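Local coordinates for putative sugar kinase PH1459 (Pyrococcus horikoshii, PDB 3EWM), which probably phosphorylates a sugar, perhaps fructose, at the expense of ATP, as a member of the PfkB family of carbohydrate kinases, at residues D13-E18 / V90-K95; Y235-L240 / V275-T280. All coordinates share one frame; numbering follows the deposited sequence.

Contact 1. Residues D13-E18 / V90-K95; sequences DLISVE and VFVQLK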
# COMPACT_ATOMS: atom_id res chain seq x y z
N ASP A 13 2.49 6.43 -6.21
CA ASP A 13 2.62 7.42 -5.15
C ASP A 13 1.22 7.79 -4.74
O ASP A 13 0.40 8.24 -5.55
CB ASP A 13 3.33 8.69 -5.63
CG ASP A 13 4.84 8.55 -5.67
OD1 ASP A 13 5.38 7.67 -4.99
OD2 ASP A 13 5.49 9.35 -6.36
N LEU A 14 0.93 7.60 -3.46
CA LEU A 14 -0.33 8.09 -2.92
C LEU A 14 0.01 9.36 -2.18
O LEU A 14 0.62 9.34 -1.12
CB LEU A 14 -0.97 7.04 -2.03
CG LEU A 14 -1.48 5.96 -2.99
CD1 LEU A 14 -1.17 4.55 -2.47
CD2 LEU A 14 -2.95 6.16 -3.29
N ILE A 15 -0.31 10.48 -2.81
CA ILE A 15 0.21 11.75 -2.33
C ILE A 15 -0.83 12.48 -1.51
O ILE A 15 -1.90 12.82 -2.02
CB ILE A 15 0.66 12.63 -3.49
CG1 ILE A 15 1.67 11.84 -4.34
CG2 ILE A 15 1.30 13.92 -2.96
CD1 ILE A 15 2.44 12.63 -5.27
N SER A 16 -0.48 12.71 -0.25
CA SER A 16 -1.29 13.52 0.66
C SER A 16 -1.74 14.79 -0.06
O SER A 16 -0.93 15.50 -0.66
CB SER A 16 -0.52 13.89 1.91
OG SER A 16 -0.01 12.75 2.59
N VAL A 17 -3.03 15.04 0.02
CA VAL A 17 -3.62 16.20 -0.62
C VAL A 17 -3.64 17.38 0.36
O VAL A 17 -3.80 18.54 -0.04
CB VAL A 17 -5.01 15.83 -1.17
CG1 VAL A 17 -5.92 16.99 -1.20
CG2 VAL A 17 -4.85 15.25 -2.58
N GLU A 18 -3.48 17.08 1.64
CA GLU A 18 -3.40 18.11 2.67
C GLU A 18 -2.13 17.99 3.49
O GLU A 18 -1.40 17.00 3.40
CB GLU A 18 -4.61 18.03 3.59
CG GLU A 18 -4.70 16.71 4.33
CD GLU A 18 -6.02 16.55 5.02
OE1 GLU A 18 -6.68 17.58 5.29
OE2 GLU A 18 -6.39 15.39 5.29
N VAL A 90 3.57 3.75 -2.28
CA VAL A 90 4.12 4.56 -1.24
C VAL A 90 3.14 5.67 -0.91
O VAL A 90 2.56 6.26 -1.81
CB VAL A 90 5.56 5.10 -1.59
CG1 VAL A 90 5.55 5.87 -2.87
CG2 VAL A 90 6.13 5.97 -0.43
N PHE A 91 2.95 5.91 0.38
CA PHE A 91 2.15 7.02 0.87
C PHE A 91 3.11 8.14 1.19
O PHE A 91 4.10 7.92 1.87
CB PHE A 91 1.36 6.60 2.10
CG PHE A 91 0.38 5.50 1.81
CD1 PHE A 91 -0.94 5.81 1.43
CD2 PHE A 91 0.77 4.16 1.87
CE1 PHE A 91 -1.84 4.80 1.14
CE2 PHE A 91 -0.14 3.15 1.57
CZ PHE A 91 -1.44 3.48 1.20
N VAL A 92 2.84 9.31 0.65
CA VAL A 92 3.82 10.38 0.68
C VAL A 92 3.20 11.64 1.24
O VAL A 92 2.06 11.99 0.92
CB VAL A 92 4.49 10.60 -0.74
CG1 VAL A 92 4.82 9.28 -1.38
CG2 VAL A 92 3.57 11.31 -1.65
N GLN A 93 3.91 12.25 2.17
CA GLN A 93 3.60 13.61 2.56
C GLN A 93 4.74 14.49 2.06
O GLN A 93 5.85 14.45 2.59
CB GLN A 93 3.40 13.75 4.07
CG GLN A 93 3.14 15.20 4.54
CD GLN A 93 2.02 15.89 3.76
OE1 GLN A 93 2.24 16.39 2.66
NE2 GLN A 93 0.83 15.94 4.35
N LEU A 94 4.45 15.27 1.02
CA LEU A 94 5.47 16.14 0.43
C LEU A 94 5.55 17.49 1.15
O LEU A 94 6.56 18.17 1.06
CB LEU A 94 5.23 16.35 -1.07
CG LEU A 94 5.26 15.11 -1.98
CD1 LEU A 94 4.70 15.45 -3.37
CD2 LEU A 94 6.66 14.52 -2.09
N LYS A 95 4.48 17.88 1.84
CA LYS A 95 4.38 19.23 2.41
C LYS A 95 4.96 19.32 3.83
O LYS A 95 5.20 18.30 4.49
CB LYS A 95 2.93 19.72 2.41
CG LYS A 95 2.23 19.67 1.07
CD LYS A 95 0.71 19.62 1.25
CE LYS A 95 -0.02 19.41 -0.08
NZ LYS A 95 0.33 18.10 -0.74
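L14 lays its CD1 methyl over one face of the F91 ring, a CH-pi contact with CD1 4.0 Å from the ring centroid and displaced toward the rim. The two side chains run alongside each other from paired positions on neighbouring parallel strands. On the other face of the sheet, I15 CG1 presses on V92 CG2 at 3.3 Å, tighter than usual for two carbons, and I15 CG2 reaches on to L94 CD1. Between the faces the backbones exchange regular parallel bonds: L14 N gives to V90 O, and L14 O accepts a hydrogen bond from V92 N at 2.8 Å. V92 O is gripped twice by S16: chi1 of -56° keeps OG beside its own N, so both reach V92 O, N at 2.9 Å and OG from above the carbonyl plane. At and just past the strand ends, side chains add to the backbone pairing. Bent at chi2 (51°), Q93 turns its amide back so that NE2 meets E18 O at 2.6 Å, in the carbonyl plane and on a lone pair, while OE1 accepts K95 N at 2.8 Å; NE2 also bonds G20 O. Both ends of the amide are thus engaged, which fixes its rotation. K95 NZ binds S16 O at 2.9 Å. Farther out, F28 meets F91 edge-to-face, and F61 of the second subunit does likewise; L14 and F91 also pack on F91 and L14 of that subunit. The small sheet resembles the lid of ribokinase-type enzymes, its apolar L14/F91 face serving the dimer while polar side chains tie down the turns where strand pairing stops.

Contact 2. Residues Y235-L240 / V275-T280; sequences YNVNPL and VAALST
V237 rests its CG1 methyl on CB of A277, 3.7 Å away, while Y235 CB touches A277 CB more loosely, at 4.2 Å, and the Y235 ring leads away from the helix. With chi1 at -65°, the two branches of V237 part company: CG1 goes to A277, and CG2 comes tip to tip with T280, 3.9 Å from OG1. Two residues after V237, P239 CB meets T280 CB at 3.7 Å. The main chain joins in where L240 N donates a weak, bent bond to T280 O, at 2.7 Å and 129°. An inverse gamma turn centred on N236 kinks the loop just before V237 dips to the helix. The contact therefore lays a non-regular chain along the C-terminal part of helix 265-279 and the residue after it, T280. It lies near the nucleotide site, the side chain of Y235 being about 9 Å from the ATP-binding residue G220. T280 also shares a backbone bond with D241, prolonging the join toward helix 245-259, which S279 touches at A245 and A248. On the far side V275 and L278 meet L294 of helix 291-294, and segment 235-240 lies within the loop that joins strand 228-233 to helix 245-259.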
# COMPACT_ATOMS: atom_id res chain seq x y z
N TYR A 235 18.42 29.17 -11.52
CA TYR A 235 17.68 30.32 -11.97
C TYR A 235 16.71 30.75 -10.88
O TYR A 235 16.20 29.92 -10.12
CB TYR A 235 16.98 30.01 -13.29
CG TYR A 235 17.83 30.39 -14.50
CD1 TYR A 235 17.24 30.64 -15.74
CD2 TYR A 235 19.22 30.54 -14.38
CE1 TYR A 235 18.02 31.01 -16.83
CE2 TYR A 235 20.01 30.91 -15.46
CZ TYR A 235 19.40 31.14 -16.69
OH TYR A 235 20.17 31.51 -17.77
N ASN A 236 16.48 32.06 -10.80
CA ASN A 236 15.61 32.64 -9.80
C ASN A 236 14.16 32.41 -10.20
O ASN A 236 13.43 33.35 -10.52
CB ASN A 236 15.92 34.13 -9.62
CG ASN A 236 15.06 34.77 -8.55
OD1 ASN A 236 14.63 34.11 -7.60
ND2 ASN A 236 14.80 36.07 -8.70
N VAL A 237 13.77 31.14 -10.19
CA VAL A 237 12.44 30.71 -10.58
C VAL A 237 11.43 31.06 -9.50
O VAL A 237 11.80 31.29 -8.34
CB VAL A 237 12.38 29.19 -10.89
CG1 VAL A 237 13.22 28.86 -12.10
CG2 VAL A 237 12.81 28.34 -9.67
N ASN A 238 10.18 31.13 -9.91
CA ASN A 238 9.06 31.15 -9.00
C ASN A 238 8.35 29.81 -9.13
O ASN A 238 7.48 29.64 -9.99
CB ASN A 238 8.14 32.34 -9.29
CG ASN A 238 8.80 33.67 -8.97
OD1 ASN A 238 9.77 33.71 -8.21
ND2 ASN A 238 8.30 34.74 -9.54
N PRO A 239 8.74 28.83 -8.30
CA PRO A 239 8.31 27.46 -8.53
C PRO A 239 6.84 27.23 -8.18
O PRO A 239 6.36 27.73 -7.15
CB PRO A 239 9.21 26.64 -7.59
CG PRO A 239 9.59 27.59 -6.51
CD PRO A 239 9.61 28.95 -7.11
N LEU A 240 6.16 26.52 -9.06
CA LEU A 240 4.85 25.96 -8.76
C LEU A 240 5.03 24.70 -7.90
O LEU A 240 4.37 24.54 -6.87
CB LEU A 240 4.10 25.62 -10.05
CG LEU A 240 2.70 25.02 -9.87
CD1 LEU A 240 1.80 25.98 -9.08
CD2 LEU A 240 2.06 24.63 -11.20
N VAL A 275 16.19 22.71 -17.81
CA VAL A 275 15.19 21.66 -17.63
C VAL A 275 14.64 21.64 -16.21
O VAL A 275 13.41 21.64 -16.02
CB VAL A 275 15.71 20.28 -18.06
CG1 VAL A 275 14.68 19.14 -17.68
CG2 VAL A 275 16.01 20.30 -19.56
N ALA A 276 15.54 21.62 -15.21
CA ALA A 276 15.13 21.68 -13.81
C ALA A 276 14.31 22.93 -13.52
O ALA A 276 13.25 22.83 -12.90
CB ALA A 276 16.33 21.60 -12.86
N ALA A 277 14.79 24.08 -13.98
CA ALA A 277 14.10 25.35 -13.74
C ALA A 277 12.68 25.27 -14.30
O ALA A 277 11.70 25.55 -13.59
CB ALA A 277 14.86 26.51 -14.39
N LEU A 278 12.58 24.85 -15.56
CA LEU A 278 11.28 24.72 -16.22
C LEU A 278 10.40 23.65 -15.58
O LEU A 278 9.18 23.79 -15.56
CB LEU A 278 11.43 24.46 -17.72
CG LEU A 278 11.97 25.55 -18.67
CD1 LEU A 278 11.73 25.10 -20.11
CD2 LEU A 278 11.36 26.92 -18.43
N SER A 279 11.01 22.61 -15.02
CA SER A 279 10.24 21.56 -14.33
C SER A 279 9.46 22.09 -13.14
O SER A 279 8.44 21.51 -12.75
CB SER A 279 11.12 20.39 -13.87
OG SER A 279 11.88 20.72 -12.74
N THR A 280 9.95 23.19 -12.56
CA THR A 280 9.31 23.75 -11.37
C THR A 280 7.94 24.36 -11.66
O THR A 280 7.21 24.67 -10.73
CB THR A 280 10.16 24.81 -10.66
OG1 THR A 280 10.19 26.00 -11.45
CG2 THR A 280 11.58 24.30 -10.38

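Overall arrangement
The two contacts lie in different parts of the kinase, their centres about 21 Å apart and their nearest atoms about 10 Å, and they share no helix or strand. Contact 1 joins two parallel strands of the small four-stranded sheet; it is partly buried, and the second subunit covers some of it. Contact 2 is a surface contact in the larger body, between a loop and a helix end, untouched by the other subunit. Their chemistry follows this division: regular backbone bonds, an aromatic contact and polar side-chain ties in 13-18/90-95, against methyl packing and one weak backbone bond in 235-240/275-280. L94 of contact 1 touches T243, just beyond segment 235-240, linking the two regions.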